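Local coordinates for collagen adhesin (Enterococcus faecalis, PDB 2OKM), which probably binds collagen as a cell-wall-attached surface adhesin, the present chain being its N2 region, a collagen-binding subdomain of a longer protein, at residues 20-25 / 104-109; 28-33 / 99-104. All blocks are in the same frame, centred on the assembly; numbering follows the deposited sequence.

Contact 1: residues 20-25 / 104-109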
ATOM      1  N   VAL A  20       8.095 -11.726   2.947  1.00 14.09           N
ATOM      2  CA  VAL A  20       7.830 -11.092   1.668  1.00 12.87           C
ATOM      3  C   VAL A  20       7.720  -9.607   1.980  1.00 12.31           C
ATOM      4  O   VAL A  20       7.037  -9.221   2.931  1.00 11.05           O
ATOM      5  CB  VAL A  20       6.498 -11.556   1.042  1.00 13.78           C
ATOM      6  CG1 VAL A  20       6.248 -10.798  -0.252  1.00 14.68           C
ATOM      7  CG2 VAL A  20       6.540 -13.053   0.769  1.00 14.28           C
ATOM      8  N   ARG A  21       8.423  -8.780   1.209  1.00 10.64           N
ATOM      9  CA  ARG A  21       8.357  -7.335   1.401  1.00 11.50           C
ATOM     10  C   ARG A  21       7.378  -6.797   0.368  1.00 11.47           C
ATOM     11  O   ARG A  21       7.536  -7.040  -0.829  1.00 13.28           O
ATOM     12  CB  ARG A  21       9.726  -6.679   1.190  1.00 12.78           C
ATOM     13  CG  ARG A  21      10.841  -7.197   2.085  1.00 14.92           C
ATOM     14  CD  ARG A  21      11.988  -6.187   2.118  1.00 19.10           C
ATOM     15  NE  ARG A  21      12.389  -5.770   0.774  1.00 22.06           N
ATOM     16  CZ  ARG A  21      13.080  -4.664   0.509  1.00 22.20           C
ATOM     17  NH1 ARG A  21      13.448  -3.856   1.494  1.00 24.60           N
ATOM     18  NH2 ARG A  21      13.400  -4.361  -0.743  1.00 23.10           N
ATOM     19  N   TRP A  22       6.359  -6.081   0.830  1.00  9.41           N
ATOM     20  CA  TRP A  22       5.353  -5.524  -0.065  1.00 10.28           C
ATOM     21  C   TRP A  22       5.425  -4.006  -0.106  1.00  9.01           C
ATOM     22  O   TRP A  22       5.874  -3.366   0.850  1.00  9.20           O
ATOM     23  CB  TRP A  22       3.945  -5.961   0.369  1.00  8.83           C
ATOM     24  CG  TRP A  22       3.638  -7.414   0.106  1.00  9.88           C
ATOM     25  CD1 TRP A  22       3.557  -8.419   1.032  1.00 11.23           C
ATOM     26  CD2 TRP A  22       3.384  -8.022  -1.167  1.00 11.52           C
ATOM     27  NE1 TRP A  22       3.265  -9.611   0.412  1.00 12.51           N
ATOM     28  CE2 TRP A  22       3.151  -9.397  -0.939  1.00 11.78           C
ATOM     29  CE3 TRP A  22       3.322  -7.536  -2.483  1.00  9.51           C
ATOM     30  CZ2 TRP A  22       2.873 -10.298  -1.976  1.00 10.37           C
ATOM     31  CZ3 TRP A  22       3.044  -8.432  -3.519  1.00 11.62           C
ATOM     32  CH2 TRP A  22       2.818  -9.798  -3.255  1.00 11.18           C
ATOM     33  N   PHE A  23       4.995  -3.437  -1.228  1.00  9.18           N
ATOM     34  CA  PHE A  23       5.013  -1.991  -1.404  1.00  8.84           C
ATOM     35  C   PHE A  23       3.733  -1.490  -2.060  1.00  9.00           C
ATOM     36  O   PHE A  23       3.331  -1.990  -3.115  1.00  9.31           O
ATOM     37  CB  PHE A  23       6.186  -1.568  -2.301  1.00  8.75           C
ATOM     38  CG  PHE A  23       7.535  -2.049  -1.831  1.00 10.78           C
ATOM     39  CD1 PHE A  23       7.926  -3.369  -2.018  1.00 12.08           C
ATOM     40  CD2 PHE A  23       8.426  -1.166  -1.226  1.00 10.85           C
ATOM     41  CE1 PHE A  23       9.188  -3.808  -1.609  1.00 12.71           C
ATOM     42  CE2 PHE A  23       9.692  -1.594  -0.814  1.00 11.75           C
ATOM     43  CZ  PHE A  23      10.071  -2.917  -1.008  1.00 11.72           C
ATOM     44  N   LEU A  24       3.098  -0.505  -1.432  1.00  9.16           N
ATOM     45  CA  LEU A  24       1.902   0.110  -1.992  1.00  8.29           C
ATOM     46  C   LEU A  24       2.391   1.489  -2.420  1.00  9.23           C
ATOM     47  O   LEU A  24       2.741   2.317  -1.584  1.00 10.38           O
ATOM     48  CB  LEU A  24       0.804   0.230  -0.931  1.00  9.43           C
ATOM     49  CG  LEU A  24       0.440  -1.073  -0.211  1.00  9.06           C
ATOM     50  CD1 LEU A  24      -0.674  -0.780   0.776  1.00 10.44           C
ATOM     51  CD2 LEU A  24       0.000  -2.146  -1.205  1.00  9.07           C
ATOM     52  N   ASN A  25       2.432   1.721  -3.728  1.00  9.45           N
ATOM     53  CA  ASN A  25       2.927   2.982  -4.276  1.00  9.49           C
ATOM     54  C   ASN A  25       1.780   3.886  -4.671  1.00  9.33           C
ATOM     55  O   ASN A  25       1.145   3.698  -5.705  1.00  9.54           O
ATOM     56  CB  ASN A  25       3.818   2.671  -5.467  1.00 10.28           C
ATOM     57  CG  ASN A  25       5.023   1.850  -5.068  1.00 13.42           C
ATOM     58  OD1 ASN A  25       5.978   2.374  -4.498  1.00 15.11           O
ATOM     59  ND2 ASN A  25       4.972   0.552  -5.339  1.00 15.04           N
ATOM     60  N   VAL A 104       3.960   2.778   0.952  1.00  9.15           N
ATOM     61  CA  VAL A 104       3.658   2.024   2.157  1.00 10.11           C
ATOM     62  C   VAL A 104       4.424   0.722   2.110  1.00  9.19           C
ATOM     63  O   VAL A 104       4.271  -0.063   1.177  1.00 10.51           O
ATOM     64  CB  VAL A 104       2.146   1.711   2.266  1.00  9.89           C
ATOM     65  CG1 VAL A 104       1.835   1.088   3.623  1.00 11.37           C
ATOM     66  CG2 VAL A 104       1.336   2.984   2.068  1.00 11.75           C
ATOM     67  N   ARG A 105       5.259   0.508   3.118  1.00  9.35           N
ATOM     68  CA  ARG A 105       6.048  -0.707   3.205  1.00  9.56           C
ATOM     69  C   ARG A 105       5.539  -1.568   4.351  1.00  9.47           C
ATOM     70  O   ARG A 105       5.264  -1.067   5.436  1.00 10.15           O
ATOM     71  CB  ARG A 105       7.524  -0.375   3.464  1.00  9.70           C
ATOM     72  CG  ARG A 105       8.266   0.278   2.297  1.00 10.59           C
ATOM     73  CD  ARG A 105       9.713   0.568   2.688  1.00 10.40           C
ATOM     74  NE  ARG A 105      10.529   1.003   1.554  1.00 11.48           N
ATOM     75  CZ  ARG A 105      10.477   2.212   1.003  1.00 13.13           C
ATOM     76  NH1 ARG A 105       9.650   3.134   1.479  1.00 11.38           N
ATOM     77  NH2 ARG A 105      11.254   2.500  -0.036  1.00 13.84           N
ATOM     78  N   TYR A 106       5.395  -2.862   4.096  1.00  9.44           N
ATOM     79  CA  TYR A 106       4.987  -3.798   5.132  1.00  9.23           C
ATOM     80  C   TYR A 106       5.449  -5.176   4.713  1.00  9.79           C
ATOM     81  O   TYR A 106       5.737  -5.415   3.540  1.00 10.15           O
ATOM     82  CB  TYR A 106       3.466  -3.767   5.361  1.00  9.68           C
ATOM     83  CG  TYR A 106       2.621  -4.297   4.225  1.00 10.30           C
ATOM     84  CD1 TYR A 106       2.290  -5.653   4.141  1.00  9.31           C
ATOM     85  CD2 TYR A 106       2.136  -3.437   3.237  1.00 10.54           C
ATOM     86  CE1 TYR A 106       1.493  -6.135   3.104  1.00 11.21           C
ATOM     87  CE2 TYR A 106       1.342  -3.908   2.196  1.00 10.18           C
ATOM     88  CZ  TYR A 106       1.023  -5.257   2.136  1.00 10.01           C
ATOM     89  OH  TYR A 106       0.240  -5.727   1.108  1.00 12.80           O
ATOM     90  N   THR A 107       5.534  -6.086   5.674  1.00 10.13           N
ATOM     91  CA  THR A 107       5.975  -7.434   5.367  1.00 10.23           C
ATOM     92  C   THR A 107       4.961  -8.467   5.792  1.00 11.35           C
ATOM     93  O   THR A 107       4.039  -8.188   6.557  1.00 11.05           O
ATOM     94  CB  THR A 107       7.289  -7.781   6.090  1.00 10.98           C
ATOM     95  OG1 THR A 107       7.137  -7.542   7.495  1.00 12.75           O
ATOM     96  CG2 THR A 107       8.435  -6.944   5.549  1.00 10.85           C
ATOM     97  N   SER A 108       5.139  -9.666   5.263  1.00 12.14           N
ATOM     98  CA  SER A 108       4.304 -10.790   5.621  1.00 13.44           C
ATOM     99  C   SER A 108       5.271 -11.926   5.843  1.00 13.62           C
ATOM    100  O   SER A 108       6.305 -12.008   5.180  1.00 13.65           O
ATOM    101  CB  SER A 108       3.324 -11.128   4.506  1.00 14.72           C
ATOM    102  OG  SER A 108       2.326 -10.130   4.436  1.00 19.31           O
ATOM    103  N   THR A 109       4.952 -12.778   6.804  1.00 13.35           N
ATOM    104  CA  THR A 109       5.789 -13.925   7.105  1.00 14.47           C
ATOM    105  C   THR A 109       5.365 -15.063   6.190  1.00 13.83           C
ATOM    106  O   THR A 109       4.172 -15.297   5.995  1.00 14.01           O
ATOM    107  CB  THR A 109       5.615 -14.364   8.574  1.00 15.26           C
ATOM    108  OG1 THR A 109       6.059 -13.312   9.441  1.00 17.98           O
ATOM    109  CG2 THR A 109       6.416 -15.627   8.854  1.00 17.22           C
TER

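Contact 2: residues 28-33 / 99-104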
ATOM      1  N   LEU A  28       2.668   8.566  -6.843  1.00 10.33           N
ATOM      2  CA  LEU A  28       4.078   8.930  -6.950  1.00 11.51           C
ATOM      3  C   LEU A  28       4.309  10.210  -7.754  1.00 12.49           C
ATOM      4  O   LEU A  28       5.293  10.918  -7.529  1.00 14.55           O
ATOM      5  CB  LEU A  28       4.891   7.772  -7.546  1.00 11.47           C
ATOM      6  CG  LEU A  28       5.386   6.709  -6.553  1.00 14.32           C
ATOM      7  CD1 LEU A  28       4.236   6.168  -5.732  1.00 19.33           C
ATOM      8  CD2 LEU A  28       6.085   5.589  -7.312  1.00 15.34           C
ATOM      9  N   ASN A  29       3.408  10.518  -8.681  1.00 13.79           N
ATOM     10  CA  ASN A  29       3.569  11.738  -9.469  1.00 14.96           C
ATOM     11  C   ASN A  29       2.991  12.958  -8.771  1.00 16.34           C
ATOM     12  O   ASN A  29       2.969  14.055  -9.326  1.00 16.03           O
ATOM     13  CB  ASN A  29       2.958  11.575 -10.855  1.00 15.59           C
ATOM     14  CG  ASN A  29       3.804  10.693 -11.749  1.00 17.12           C
ATOM     15  OD1 ASN A  29       3.515   9.518 -11.927  1.00 17.56           O
ATOM     16  ND2 ASN A  29       4.876  11.260 -12.297  1.00 18.67           N
ATOM     17  N   LYS A  30       2.522  12.753  -7.547  1.00 14.91           N
ATOM     18  CA  LYS A  30       1.986  13.827  -6.732  1.00 15.72           C
ATOM     19  C   LYS A  30       0.905  14.658  -7.411  1.00 15.52           C
ATOM     20  O   LYS A  30       0.997  15.887  -7.477  1.00 16.64           O
ATOM     21  CB  LYS A  30       3.135  14.728  -6.275  1.00 16.87           C
ATOM     22  CG  LYS A  30       4.189  13.981  -5.450  1.00 19.60           C
ATOM     23  CD  LYS A  30       5.383  14.854  -5.116  1.00 22.48           C
ATOM     24  CE  LYS A  30       6.645  14.380  -5.835  1.00 25.24           C
ATOM     25  NZ  LYS A  30       7.671  13.816  -4.900  1.00 24.73           N
ATOM     26  N   SER A  31      -0.133  13.983  -7.892  1.00 15.72           N
ATOM     27  CA  SER A  31      -1.260  14.652  -8.534  1.00 15.63           C
ATOM     28  C   SER A  31      -2.201  15.135  -7.436  1.00 14.85           C
ATOM     29  O   SER A  31      -2.085  14.732  -6.282  1.00 14.22           O
ATOM     30  CB  SER A  31      -2.024  13.675  -9.428  1.00 18.61           C
ATOM     31  OG  SER A  31      -1.184  13.090 -10.409  1.00 22.04           O
ATOM     32  N   ASP A  32      -3.125  16.016  -7.793  1.00 15.15           N
ATOM     33  CA  ASP A  32      -4.102  16.498  -6.832  1.00 14.32           C
ATOM     34  C   ASP A  32      -5.167  15.401  -6.784  1.00 15.29           C
ATOM     35  O   ASP A  32      -5.252  14.582  -7.700  1.00 15.00           O
ATOM     36  CB  ASP A  32      -4.728  17.810  -7.327  1.00 15.13           C
ATOM     37  CG  ASP A  32      -5.510  18.533  -6.246  1.00 15.66           C
ATOM     38  OD1 ASP A  32      -6.086  19.602  -6.549  1.00 18.17           O
ATOM     39  OD2 ASP A  32      -5.545  18.049  -5.096  1.00 14.61           O
ATOM     40  N   VAL A  33      -5.952  15.363  -5.710  1.00 15.15           N
ATOM     41  CA  VAL A  33      -7.034  14.389  -5.575  1.00 15.96           C
ATOM     42  C   VAL A  33      -8.249  15.145  -5.048  1.00 16.45           C
ATOM     43  O   VAL A  33      -8.096  16.134  -4.331  1.00 16.04           O
ATOM     44  CB  VAL A  33      -6.678  13.241  -4.596  1.00 17.02           C
ATOM     45  CG1 VAL A  33      -5.551  12.393  -5.172  1.00 17.46           C
ATOM     46  CG2 VAL A  33      -6.285  13.808  -3.241  1.00 17.09           C
ATOM     47  N   PHE A  99      -1.306  16.306  -3.884  1.00 10.77           N
ATOM     48  CA  PHE A  99       0.068  16.550  -4.325  1.00 10.42           C
ATOM     49  C   PHE A  99       1.104  15.844  -3.458  1.00 10.51           C
ATOM     50  O   PHE A  99       2.246  16.298  -3.336  1.00 11.57           O
ATOM     51  CB  PHE A  99       0.356  18.056  -4.331  1.00 11.17           C
ATOM     52  CG  PHE A  99      -0.694  18.873  -5.031  1.00 11.97           C
ATOM     53  CD1 PHE A  99      -1.586  19.657  -4.303  1.00 12.55           C
ATOM     54  CD2 PHE A  99      -0.805  18.843  -6.414  1.00 13.69           C
ATOM     55  CE1 PHE A  99      -2.578  20.395  -4.948  1.00 14.33           C
ATOM     56  CE2 PHE A  99      -1.793  19.578  -7.069  1.00 13.80           C
ATOM     57  CZ  PHE A  99      -2.678  20.355  -6.335  1.00 13.55           C
ATOM     58  N   THR A 100       0.710  14.718  -2.879  1.00  9.39           N
ATOM     59  CA  THR A 100       1.596  13.981  -1.991  1.00  9.15           C
ATOM     60  C   THR A 100       1.645  12.496  -2.328  1.00 10.46           C
ATOM     61  O   THR A 100       0.612  11.873  -2.577  1.00 10.72           O
ATOM     62  CB  THR A 100       1.134  14.167  -0.523  1.00 10.26           C
ATOM     63  OG1 THR A 100       1.122  15.566  -0.204  1.00 10.63           O
ATOM     64  CG2 THR A 100       2.066  13.448   0.440  1.00 10.42           C
ATOM     65  N   SER A 101       2.849  11.928  -2.329  1.00  9.95           N
ATOM     66  CA  SER A 101       3.005  10.510  -2.624  1.00  9.32           C
ATOM     67  C   SER A 101       3.235   9.720  -1.345  1.00  9.15           C
ATOM     68  O   SER A 101       3.783  10.239  -0.371  1.00  9.90           O
ATOM     69  CB  SER A 101       4.178  10.283  -3.582  1.00 10.50           C
ATOM     70  OG  SER A 101       5.406  10.659  -2.987  1.00 10.31           O
ATOM     71  N   PHE A 102       2.800   8.463  -1.356  1.00  9.40           N
ATOM     72  CA  PHE A 102       2.966   7.581  -0.211  1.00  9.10           C
ATOM     73  C   PHE A 102       3.501   6.236  -0.674  1.00  9.77           C
ATOM     74  O   PHE A 102       2.938   5.626  -1.580  1.00 10.17           O
ATOM     75  CB  PHE A 102       1.621   7.289   0.471  1.00  9.69           C
ATOM     76  CG  PHE A 102       0.882   8.506   0.950  1.00  9.30           C
ATOM     77  CD1 PHE A 102       0.921   8.876   2.292  1.00  9.48           C
ATOM     78  CD2 PHE A 102       0.126   9.272   0.064  1.00 10.16           C
ATOM     79  CE1 PHE A 102       0.213   9.993   2.748  1.00 10.36           C
ATOM     80  CE2 PHE A 102      -0.583  10.386   0.509  1.00 10.60           C
ATOM     81  CZ  PHE A 102      -0.538  10.747   1.852  1.00 10.44           C
ATOM     82  N   ILE A 103       4.596   5.780  -0.079  1.00 10.14           N
ATOM     83  CA  ILE A 103       5.077   4.443  -0.388  1.00  9.13           C
ATOM     84  C   ILE A 103       4.889   3.724   0.940  1.00  9.32           C
ATOM     85  O   ILE A 103       5.535   4.048   1.939  1.00  9.89           O
ATOM     86  CB  ILE A 103       6.548   4.405  -0.818  1.00  9.01           C
ATOM     87  CG1 ILE A 103       6.684   5.049  -2.202  1.00 11.35           C
ATOM     88  CG2 ILE A 103       7.034   2.951  -0.875  1.00 11.15           C
ATOM     89  CD1 ILE A 103       8.106   5.130  -2.714  1.00 14.33           C
ATOM     90  N   VAL A 104       3.960   2.778   0.952  1.00  9.15           N
ATOM     91  CA  VAL A 104       3.658   2.024   2.157  1.00 10.11           C
ATOM     92  C   VAL A 104       4.424   0.722   2.110  1.00  9.19           C
ATOM     93  O   VAL A 104       4.271  -0.063   1.177  1.00 10.51           O
ATOM     94  CB  VAL A 104       2.146   1.711   2.266  1.00  9.89           C
ATOM     95  CG1 VAL A 104       1.835   1.088   3.623  1.00 11.37           C
ATOM     96  CG2 VAL A 104       1.336   2.984   2.068  1.00 11.75           C
TER
HETATM   97  O   HOH W   1       6.945  11.220  -5.111  1.00 20.38           O

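Contact 1: residues 20-25 / 104-109
Trp22 and Tyr106 form a hydrogen-bonded pair between antiparallel strands 20-25 and 104-109, and their side chains illustrate how a sheet's inner face is filled. Trp22 CB rides over one face of the Tyr106 ring, 3.7 Å from its centroid, a CH-pi contact. The indole itself is slid aside: its five-membered ring and the phenol lie at 27° with hardly any overlap. With CG of Tyr106 between backbone N and carbonyl carbon (chi1 68°), the phenol reaches across under Trp22 CB toward strand 20-25. Leu24 CG meets the phenol's edge in its plane, 3.8 Å from Tyr106 CE2, while Leu24 CB packs on Val104 CB. On the opposite face of the sheet, with Arg21 and Thr107, Arg105 runs extended from CG to NE past Phe23, its NE at the ring edge 3.6 Å from Phe23 CE2, guanidinium and ring planes 77° apart. Six backbone hydrogen bonds join the strands; Trp22 N to Tyr106 O measures 2.9 Å, whereas Tyr106 N to Trp22 O is weak at 3.3 Å. Further out, Trp22 NE1 is hydrogen-bonded to Gln47 OE1 and Tyr106 OH to Lys9 NZ. The Trp22-Tyr106 face of this sheet of the collagen-binding domain turns to strand 87-92 of its other antiparallel sheet, where Phe88 meets the phenol edge-to-face. Both buried aromatics thus contribute apolar surface to the interior without stranding a polar atom.

Contact 2: residues 28-33 / 99-104
Phe99 lays its ring against Asp32 where a loop passes the start of a strand, an example of a ring and a carboxylate joining a loop to the residues that lead into a strand. Its CB lies 3.9 Å from Lys30 O. Beyond it, CG stands anti to the carbonyl carbon (chi1 -49°), which directs the ring along the 30-32 backbone; CD2 comes 3.6 Å from Lys30 O, which lies at the ring edge. CE2 then meets Asp32 CB, CZ at the far end touches Asp32 CG at 3.4 Å, and CE1 beside it lies near Asp32 CG and OD2. The carboxylate is stacked on the ring with the planes 26° apart, and Asp32 CA lies over the same ring toward its rim. Asp32 OD2 also forms a salt bridge with Arg98, which would probably favour the charged carboxylate. Backbone bonding is sparse: Phe99 N reaches Ser31 O at 3.0 Å, from above the carbonyl plane. Farther along, Lys30 CB rests 3.4 Å from Phe99 O, and its bent chain brings NZ to a water, 2.7 Å away, that also binds Leu28 O and Ser101 OG. Leu28 CA closes on Ser101 CB at 3.6 Å. Loop 28-33, between strands 19-26 and 37-43, lies along residues 99-101, which lead from helix 94-97 into strand 101-110; Ala97 of that helix touches Val33 and Phe102, and Val59 of strand 55-59 touches Lys30.

Strand 101-110 serves both contacts, whose centres lie about 18 Å apart, and Val104 belongs to each. Contact 1 pairs its later part with strand 19-26 in the buried middle of the chain; contact 2, nested within the loop that contact 1 closes, meets its start and the residues before it nearer the surface. The chemistry follows the place. In the core, regular strand pairing combines with large apolar and aromatic groups on the sheet's inner face, while its outer face carries partly exposed, largely polar side chains; the loop contact relies on one cross-segment hydrogen bond, a carboxylate-ring stack and a bridging water. The two meet where Asn25 OD1 approaches Ile103 CG1 at 3.6 Å.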